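Local coordinates for protein aldehyde dehydrogenase (Trypanosoma brucei, PDB 5MYP) that probably oxidises aldehydes to carboxylic acids with NAD+ as the electron acceptor, at residues Ala6-Leu14 / Leu155-Leu163; Met75-Val84 / Tyr129-Leu139. One frame throughout, in Å; residues are numbered along the deposited sequence.

How the contacts relate
Contact 1 lies near the surface, about 22 Å from the centre of the chain, whereas contact 2 is buried, about 11 Å from it; their own centres are 18 Å apart. The two touch through 155-163 and 129-139: the CB of A156 and the CB of P130 are 3.5 Å apart, and L163 CD2 packs on I134 CG2 at 3.6 Å. Contact 1 sets an irregular N-terminal segment on a helix start, by van der Waals contact and without a clear hydrogen bond across it. Contact 2 pairs two nearly parallel helices, with glutamates bonding to backbone and side-chain N-H groups around a leucine core, close to the predicted catalytic residues.

Contact 1. Residues Ala6-Leu14 / Leu155-Leu163; sequences AGVPENTSL and LAPATAELL
The backbones of G7 and V8 come close to the start of helix 157-170, with CA atoms 4.7 Å apart for G7 and A158; P9 lies nearer still to E161, CA to CA 4.3 Å. Residues 6-14 form an irregular N-terminal arm, largely extended from V8 to S13, laid over the first turn of helix 157-170, the helix of the beta-alpha-beta crossover between parallel strands 147-151 and 176-178. A156 is the N-cap residue. The carbonyl of G7 approaches A158 N, but the angle is too poor for a hydrogen bond; the A158 N-H instead goes to D64 of helix 54-65. Two prolines carry much of the apolar contact. The CG of P9 meets the methyl of A160 at 3.7 Å, while its CD rests 3.4 Å from the carbonyl O of P157. V8 reaches the ring of P157 with CG1, 3.7 Å from CB, and the two side chains pass at a slant. E161 follows the arm backward from P9 to A6: with CG trans to the backbone N (chi1 -174°) and the chain extended beyond it, its aliphatic part runs beside the V8 backbone carbonyl and its carboxylate arrives at G7. There OE1 lies 3.2 Å from the CA of G7, and OE2 lies 3.6 Å from the CB of A6.

Contact 2. Residues Met75-Val84 / Tyr129-Leu139; sequences MEILPLRNEV and YPLLLILQPLL
E76 OE1 takes two backbone N-H groups where the chain turns into helix 132-143. The bond from L132 N is 2.8 Å long and almost straight at 175°, using the anti lone pair of OE1. That from L131 N, at 2.9 Å, is more bent (137°) and meets the oxygen nearly along its C-O axis. The other oxygen, OE2, forms a salt bridge with R67, so the carboxylate is gripped at both ends and its rotation restrained. Further down the helices, Q136 NE2 donates to E83 OE1 over 3.1 Å. That oxygen lies in the amide plane of Q136, whereas the donor stands well above the carboxylate plane. E83 OE2 accepts from G446 N and from a water that also donates to Q136 O. A bend of the E83 chain at chi2 turns its acid toward Q136.

Between these polar points the axes of segments 75-84 and 132-139 approach to 10.0 Å and run nearly parallel, 5° apart. L80 is the knob, set in a hole formed by L132, L135, Q136 and L139. Its CD2 lies 3.7 Å from L135 CB, and its CD1 faces L131 CG. L139 CD1 presses tightly on V84 CG2, at 3.5 Å. At the opposite end, M75 CB approaches Y129 CE1 obliquely, while E76 CG comes to the edge of that ring, the carboxylate standing nearly upright to the ring. Y129 OH bonds to T258 OG1, and the tyrosine side chain is about 7 Å from C259, the predicted nucleophile. The arrangement is thus a near-parallel helix pair with one knob-into-hole contact, at L80, beside the probable active site of an aldehyde dehydrogenase fold.

Contact 1. Residues Ala6-Leu14 / Leu155-Leu163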
loop_
_atom_site.group_PDB
_atom_site.type_symbol
_atom_site.label_atom_id
_atom_site.label_comp_id
_atom_site.label_asym_id
_atom_site.label_seq_id
_atom_site.Cartn_x
_atom_site.Cartn_y
_atom_site.Cartn_z
ATOM N N ALA A 6 10.639 -29.632 26.123
ATOM C CA ALA A 6 11.538 -29.241 24.994
ATOM C C ALA A 6 11.792 -27.733 24.961
ATOM O O ALA A 6 12.942 -27.299 24.871
ATOM C CB ALA A 6 10.958 -29.710 23.666
ATOM N N GLY A 7 10.718 -26.946 25.030
ATOM C CA GLY A 7 10.806 -25.483 24.963
ATOM C C GLY A 7 11.039 -24.912 23.569
ATOM O O GLY A 7 11.374 -23.734 23.436
ATOM N N VAL A 8 10.859 -25.741 22.537
ATOM C CA VAL A 8 11.102 -25.355 21.142
ATOM C C VAL A 8 10.066 -26.047 20.240
ATOM O O VAL A 8 9.708 -27.201 20.494
ATOM C CB VAL A 8 12.539 -25.729 20.681
ATOM C CG1 VAL A 8 13.583 -24.842 21.349
ATOM C CG2 VAL A 8 12.863 -27.203 20.936
ATOM N N PRO A 9 9.568 -25.348 19.199
ATOM C CA PRO A 9 8.685 -26.022 18.252
ATOM C C PRO A 9 9.484 -26.868 17.257
ATOM O O PRO A 9 10.633 -26.542 16.951
ATOM C CB PRO A 9 7.985 -24.857 17.545
ATOM C CG PRO A 9 8.975 -23.758 17.582
ATOM C CD PRO A 9 9.734 -23.920 18.866
ATOM N N GLU A 10 8.879 -27.945 16.769
ATOM C CA GLU A 10 9.481 -28.748 15.706
ATOM C C GLU A 10 9.496 -27.922 14.421
ATOM O O GLU A 10 8.498 -27.281 14.092
ATOM C CB GLU A 10 8.689 -30.041 15.497
ATOM C CG GLU A 10 9.322 -31.016 14.510
ATOM C CD GLU A 10 8.511 -32.294 14.333
ATOM O OE1 GLU A 10 7.860 -32.742 15.305
ATOM O OE2 GLU A 10 8.529 -32.861 13.216
ATOM N N ASN A 11 10.625 -27.928 13.709
ATOM C CA ASN A 11 10.724 -27.240 12.418
ATOM C C ASN A 11 9.784 -27.898 11.412
ATOM O O ASN A 11 9.708 -29.124 11.338
ATOM C CB ASN A 11 12.152 -27.285 11.864
ATOM C CG ASN A 11 13.131 -26.430 12.657
ATOM O OD1 ASN A 11 12.770 -25.411 13.246
ATOM N ND2 ASN A 11 14.390 -26.838 12.655
ATOM N N THR A 12 9.056 -27.076 10.656
ATOM C CA THR A 12 8.211 -27.576 9.580
ATOM C C THR A 12 9.115 -28.083 8.461
ATOM O O THR A 12 10.030 -27.375 8.044
ATOM C CB THR A 12 7.291 -26.471 9.025
ATOM O OG1 THR A 12 6.618 -25.820 10.115
ATOM C CG2 THR A 12 6.267 -27.052 8.038
ATOM N N SER A 13 8.872 -29.307 7.994
ATOM C CA SER A 13 9.640 -29.863 6.881
ATOM C C SER A 13 9.363 -29.044 5.625
ATOM O O SER A 13 8.242 -28.562 5.423
ATOM C CB SER A 13 9.299 -31.336 6.637
ATOM O OG SER A 13 8.030 -31.472 6.016
ATOM N N LEU A 14 10.381 -28.903 4.785
ATOM C CA LEU A 14 10.262 -28.112 3.561
ATOM C C LEU A 14 9.189 -28.654 2.609
ATOM O O LEU A 14 8.521 -27.880 1.929
ATOM C CB LEU A 14 11.619 -28.000 2.845
ATOM C CG LEU A 14 12.754 -27.327 3.630
ATOM C CD1 LEU A 14 14.038 -27.311 2.809
ATOM C CD2 LEU A 14 12.362 -25.919 4.046
ATOM N N LEU A 155 13.495 -16.994 17.616
ATOM C CA LEU A 155 14.139 -16.368 18.784
ATOM C C LEU A 155 13.187 -16.149 19.982
ATOM O O LEU A 155 13.586 -15.531 20.970
ATOM C CB LEU A 155 14.819 -15.046 18.381
ATOM C CG LEU A 155 16.074 -15.154 17.506
ATOM C CD1 LEU A 155 15.742 -15.270 16.027
ATOM C CD2 LEU A 155 16.972 -13.942 17.726
ATOM N N ALA A 156 11.939 -16.629 19.889
ATOM C CA ALA A 156 11.051 -16.775 21.059
ATOM C C ALA A 156 10.451 -18.187 21.032
ATOM O O ALA A 156 9.247 -18.355 20.819
ATOM C CB ALA A 156 9.965 -15.713 21.045
ATOM N N PRO A 157 11.302 -19.212 21.242
ATOM C CA PRO A 157 10.892 -20.595 21.001
ATOM C C PRO A 157 9.825 -21.143 21.952
ATOM O O PRO A 157 8.971 -21.913 21.509
ATOM C CB PRO A 157 12.204 -21.376 21.139
ATOM C CG PRO A 157 13.031 -20.556 22.059
ATOM C CD PRO A 157 12.708 -19.137 21.690
ATOM N N ALA A 158 9.870 -20.771 23.229
ATOM C CA ALA A 158 8.865 -21.237 24.197
ATOM C C ALA A 158 7.463 -20.753 23.814
ATOM O O ALA A 158 6.496 -21.519 23.867
ATOM C CB ALA A 158 9.219 -20.789 25.609
ATOM N N THR A 159 7.371 -19.489 23.404
ATOM C CA THR A 159 6.114 -18.909 22.934
ATOM C C THR A 159 5.655 -19.560 21.628
ATOM O O THR A 159 4.476 -19.858 21.474
ATOM C CB THR A 159 6.231 -17.380 22.745
ATOM O OG1 THR A 159 6.695 -16.782 23.961
ATOM C CG2 THR A 159 4.883 -16.765 22.378
ATOM N N ALA A 160 6.593 -19.785 20.707
ATOM C CA ALA A 160 6.304 -20.461 19.437
ATOM C C ALA A 160 5.787 -21.884 19.651
ATOM O O ALA A 160 4.844 -22.302 18.986
ATOM C CB ALA A 160 7.543 -20.486 18.554
ATOM N N GLU A 161 6.406 -22.616 20.576
ATOM C CA GLU A 161 5.969 -23.977 20.913
ATOM C C GLU A 161 4.543 -23.976 21.470
ATOM O O GLU A 161 3.688 -24.730 21.002
ATOM C CB GLU A 161 6.918 -24.614 21.932
ATOM C CG GLU A 161 6.626 -26.086 22.227
ATOM C CD GLU A 161 7.457 -26.645 23.370
ATOM O OE1 GLU A 161 7.683 -25.927 24.366
ATOM O OE2 GLU A 161 7.868 -27.817 23.284
ATOM N N LEU A 162 4.299 -23.130 22.467
ATOM C CA LEU A 162 2.982 -23.050 23.111
ATOM C C LEU A 162 1.879 -22.641 22.129
ATOM O O LEU A 162 0.811 -23.250 22.105
ATOM C CB LEU A 162 3.012 -22.079 24.298
ATOM C CG LEU A 162 1.735 -21.979 25.143
ATOM C CD1 LEU A 162 1.327 -23.334 25.705
ATOM C CD2 LEU A 162 1.917 -20.971 26.266
ATOM N N LEU A 163 2.138 -21.606 21.335
ATOM C CA LEU A 163 1.170 -21.144 20.333
ATOM C C LEU A 163 0.890 -22.217 19.285
ATOM O O LEU A 163 -0.254 -22.408 18.883
ATOM C CB LEU A 163 1.670 -19.869 19.642
ATOM C CG LEU A 163 0.738 -19.221 18.609
ATOM C CD1 LEU A 163 -0.588 -18.796 19.238
ATOM C CD2 LEU A 163 1.435 -18.046 17.958
#

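Contact 2. Residues Met75-Val84 / Tyr129-Leu139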
loop_
_atom_site.group_PDB
_atom_site.type_symbol
_atom_site.label_atom_id
_atom_site.label_comp_id
_atom_site.label_asym_id
_atom_site.label_seq_id
_atom_site.Cartn_x
_atom_site.Cartn_y
_atom_site.Cartn_z
ATOM N N MET A 75 1.412 -5.179 28.004
ATOM C CA MET A 75 1.961 -4.976 26.655
ATOM C C MET A 75 1.403 -5.914 25.580
ATOM O O MET A 75 1.393 -5.545 24.405
ATOM C CB MET A 75 3.492 -5.090 26.682
ATOM C CG MET A 75 4.199 -4.068 27.569
ATOM S SD MET A 75 3.888 -2.344 27.142
ATOM C CE MET A 75 4.577 -2.259 25.494
ATOM N N GLU A 76 0.955 -7.112 25.966
ATOM C CA GLU A 76 0.520 -8.128 24.996
ATOM C C GLU A 76 -0.905 -8.641 25.212
ATOM O O GLU A 76 -1.713 -8.582 24.289
ATOM C CB GLU A 76 1.511 -9.293 24.957
ATOM C CG GLU A 76 2.912 -8.875 24.532
ATOM C CD GLU A 76 3.787 -10.040 24.099
ATOM O OE1 GLU A 76 3.550 -10.610 23.012
ATOM O OE2 GLU A 76 4.712 -10.374 24.859
ATOM N N ILE A 77 -1.218 -9.114 26.420
ATOM C CA ILE A 77 -2.492 -9.799 26.674
ATOM C C ILE A 77 -3.679 -8.842 26.545
ATOM O O ILE A 77 -4.618 -9.121 25.802
ATOM C CB ILE A 77 -2.531 -10.485 28.066
ATOM C CG1 ILE A 77 -1.388 -11.508 28.228
ATOM C CG2 ILE A 77 -3.887 -11.151 28.311
ATOM C CD1 ILE A 77 -1.407 -12.666 27.246
ATOM N N LEU A 78 -3.631 -7.722 27.260
ATOM C CA LEU A 78 -4.728 -6.744 27.231
ATOM C C LEU A 78 -4.950 -6.092 25.853
ATOM O O LEU A 78 -6.095 -5.976 25.425
ATOM C CB LEU A 78 -4.564 -5.674 28.329
ATOM C CG LEU A 78 -4.758 -6.133 29.780
ATOM C CD1 LEU A 78 -4.436 -4.987 30.732
ATOM C CD2 LEU A 78 -6.162 -6.666 30.031
ATOM N N PRO A 79 -3.869 -5.668 25.158
ATOM C CA PRO A 79 -4.045 -5.179 23.778
ATOM C C PRO A 79 -4.659 -6.197 22.811
ATOM O O PRO A 79 -5.470 -5.818 21.972
ATOM C CB PRO A 79 -2.618 -4.824 23.350
ATOM C CG PRO A 79 -1.958 -4.426 24.614
ATOM C CD PRO A 79 -2.526 -5.340 25.670
ATOM N N LEU A 80 -4.276 -7.468 22.936
ATOM C CA LEU A 80 -4.884 -8.534 22.133
ATOM C C LEU A 80 -6.372 -8.715 22.435
ATOM O O LEU A 80 -7.172 -8.852 21.514
ATOM C CB LEU A 80 -4.141 -9.863 22.314
ATOM C CG LEU A 80 -2.800 -9.982 21.582
ATOM C CD1 LEU A 80 -2.109 -11.270 21.984
ATOM C CD2 LEU A 80 -2.974 -9.914 20.068
ATOM N N ARG A 81 -6.732 -8.715 23.717
ATOM C CA ARG A 81 -8.139 -8.811 24.127
ATOM C C ARG A 81 -8.963 -7.659 23.558
ATOM O O ARG A 81 -10.037 -7.881 22.991
ATOM C CB ARG A 81 -8.263 -8.835 25.656
ATOM C CG ARG A 81 -9.652 -9.176 26.156
ATOM C CD ARG A 81 -9.740 -9.053 27.660
ATOM N NE ARG A 81 -9.838 -7.651 28.071
ATOM C CZ ARG A 81 -9.731 -7.210 29.325
ATOM N NH1 ARG A 81 -9.501 -8.050 30.338
ATOM N NH2 ARG A 81 -9.847 -5.906 29.573
ATOM N N ASN A 82 -8.445 -6.440 23.690
ATOM C CA ASN A 82 -9.108 -5.249 23.151
ATOM C C ASN A 82 -9.234 -5.290 21.628
ATOM O O ASN A 82 -10.243 -4.851 21.083
ATOM C CB ASN A 82 -8.371 -3.971 23.576
ATOM C CG ASN A 82 -8.420 -3.733 25.081
ATOM O OD1 ASN A 82 -9.290 -4.250 25.784
ATOM N ND2 ASN A 82 -7.470 -2.952 25.580
ATOM N N GLU A 83 -8.213 -5.820 20.953
ATOM C CA GLU A 83 -8.235 -5.968 19.490
ATOM C C GLU A 83 -9.346 -6.913 19.033
ATOM O O GLU A 83 -10.070 -6.597 18.091
ATOM C CB GLU A 83 -6.882 -6.476 18.971
ATOM C CG GLU A 83 -6.721 -6.444 17.453
ATOM C CD GLU A 83 -6.557 -5.045 16.882
ATOM O OE1 GLU A 83 -6.326 -4.080 17.646
ATOM O OE2 GLU A 83 -6.642 -4.908 15.644
ATOM N N VAL A 84 -9.484 -8.059 19.697
ATOM C CA VAL A 84 -10.543 -9.014 19.346
ATOM C C VAL A 84 -11.919 -8.389 19.563
ATOM O O VAL A 84 -12.782 -8.476 18.683
ATOM C CB VAL A 84 -10.481 -10.340 20.141
ATOM C CG1 VAL A 84 -11.655 -11.236 19.742
ATOM C CG2 VAL A 84 -9.179 -11.083 19.892
ATOM N N TYR A 129 7.968 -9.057 21.173
ATOM C CA TYR A 129 6.625 -9.249 21.736
ATOM C C TYR A 129 5.989 -10.365 20.912
ATOM O O TYR A 129 5.220 -10.103 19.988
ATOM C CB TYR A 129 5.817 -7.954 21.699
ATOM C CG TYR A 129 6.438 -6.875 22.555
ATOM C CD1 TYR A 129 6.132 -6.762 23.914
ATOM C CD2 TYR A 129 7.360 -5.988 22.015
ATOM C CE1 TYR A 129 6.719 -5.782 24.700
ATOM C CE2 TYR A 129 7.953 -5.004 22.790
ATOM C CZ TYR A 129 7.633 -4.899 24.129
ATOM O OH TYR A 129 8.229 -3.916 24.894
ATOM N N PRO A 130 6.348 -11.623 21.229
ATOM C CA PRO A 130 6.111 -12.737 20.315
ATOM C C PRO A 130 4.664 -13.209 20.194
ATOM O O PRO A 130 4.358 -13.918 19.235
ATOM C CB PRO A 130 7.005 -13.846 20.880
ATOM C CG PRO A 130 7.079 -13.554 22.338
ATOM C CD PRO A 130 7.011 -12.065 22.474
ATOM N N LEU A 131 3.795 -12.842 21.139
ATOM C CA LEU A 131 2.371 -13.160 21.032
ATOM C C LEU A 131 1.621 -12.029 20.329
ATOM O O LEU A 131 0.888 -12.271 19.371
ATOM C CB LEU A 131 1.767 -13.430 22.413
ATOM C CG LEU A 131 0.362 -14.045 22.423
ATOM C CD1 LEU A 131 0.363 -15.417 21.762
ATOM C CD2 LEU A 131 -0.184 -14.117 23.844
ATOM N N LEU A 132 1.813 -10.800 20.805
ATOM C CA LEU A 132 1.167 -9.618 20.220
ATOM C C LEU A 132 1.429 -9.489 18.722
ATOM O O LEU A 132 0.497 -9.327 17.937
ATOM C CB LEU A 132 1.650 -8.342 20.915
ATOM C CG LEU A 132 1.033 -7.015 20.459
ATOM C CD1 LEU A 132 -0.417 -6.935 20.899
ATOM C CD2 LEU A 132 1.837 -5.836 20.992
ATOM N N LEU A 133 2.697 -9.578 18.334
ATOM C CA LEU A 133 3.097 -9.257 16.963
ATOM C C LEU A 133 2.949 -10.415 15.971
ATOM O O LEU A 133 3.304 -10.270 14.798
ATOM C CB LEU A 133 4.516 -8.673 16.956
ATOM C CG LEU A 133 4.664 -7.402 17.806
ATOM C CD1 LEU A 133 6.099 -6.901 17.776
ATOM C CD2 LEU A 133 3.710 -6.299 17.365
ATOM N N ILE A 134 2.430 -11.556 16.435
ATOM C CA ILE A 134 1.939 -12.615 15.545
ATOM C C ILE A 134 0.394 -12.645 15.527
ATOM O O ILE A 134 -0.203 -12.729 14.448
ATOM C CB ILE A 134 2.586 -13.996 15.882
ATOM C CG1 ILE A 134 2.498 -14.956 14.689
ATOM C CG2 ILE A 134 1.988 -14.637 17.124
ATOM C CD1 ILE A 134 3.590 -14.763 13.663
ATOM N N LEU A 135 -0.250 -12.542 16.694
ATOM C CA LEU A 135 -1.720 -12.613 16.767
ATOM C C LEU A 135 -2.453 -11.339 16.350
ATOM O O LEU A 135 -3.527 -11.431 15.753
ATOM C CB LEU A 135 -2.199 -13.046 18.164
ATOM C CG LEU A 135 -1.916 -14.484 18.618
ATOM C CD1 LEU A 135 -2.680 -14.767 19.912
ATOM C CD2 LEU A 135 -2.299 -15.500 17.551
ATOM N N GLN A 136 -1.909 -10.161 16.661
ATOM C CA GLN A 136 -2.608 -8.908 16.320
ATOM C C GLN A 136 -2.827 -8.754 14.804
ATOM O O GLN A 136 -3.949 -8.463 14.391
ATOM C CB GLN A 136 -1.936 -7.668 16.940
ATOM C CG GLN A 136 -2.751 -6.392 16.775
ATOM C CD GLN A 136 -2.309 -5.257 17.679
ATOM O OE1 GLN A 136 -1.146 -5.153 18.052
ATOM N NE2 GLN A 136 -3.223 -4.347 17.958
ATOM N N PRO A 137 -1.783 -8.984 13.973
ATOM C CA PRO A 137 -2.008 -9.005 12.516
ATOM C C PRO A 137 -2.969 -10.109 12.057
ATOM O O PRO A 137 -3.820 -9.861 11.207
ATOM C CB PRO A 137 -0.606 -9.258 11.935
ATOM C CG PRO A 137 0.341 -8.868 13.010
ATOM C CD PRO A 137 -0.356 -9.153 14.302
ATOM N N LEU A 138 -2.818 -11.310 12.616
ATOM C CA LEU A 138 -3.686 -12.442 12.282
ATOM C C LEU A 138 -5.168 -12.125 12.512
ATOM O O LEU A 138 -5.996 -12.391 11.644
ATOM C CB LEU A 138 -3.286 -13.687 13.083
ATOM C CG LEU A 138 -4.121 -14.953 12.859
ATOM C CD1 LEU A 138 -4.032 -15.409 11.406
ATOM C CD2 LEU A 138 -3.681 -16.051 13.811
ATOM N N LEU A 139 -5.491 -11.560 13.676
ATOM C CA LEU A 139 -6.878 -11.195 14.002
ATOM C C LEU A 139 -7.488 -10.307 12.917
ATOM O O LEU A 139 -8.609 -10.548 12.466
ATOM C CB LEU A 139 -6.954 -10.488 15.356
ATOM C CG LEU A 139 -6.681 -11.350 16.587
ATOM C CD1 LEU A 139 -6.441 -10.472 17.804
ATOM C CD2 LEU A 139 -7.829 -12.318 16.825
HETATM O O HOH W 1 -5.527 -6.487 13.841
#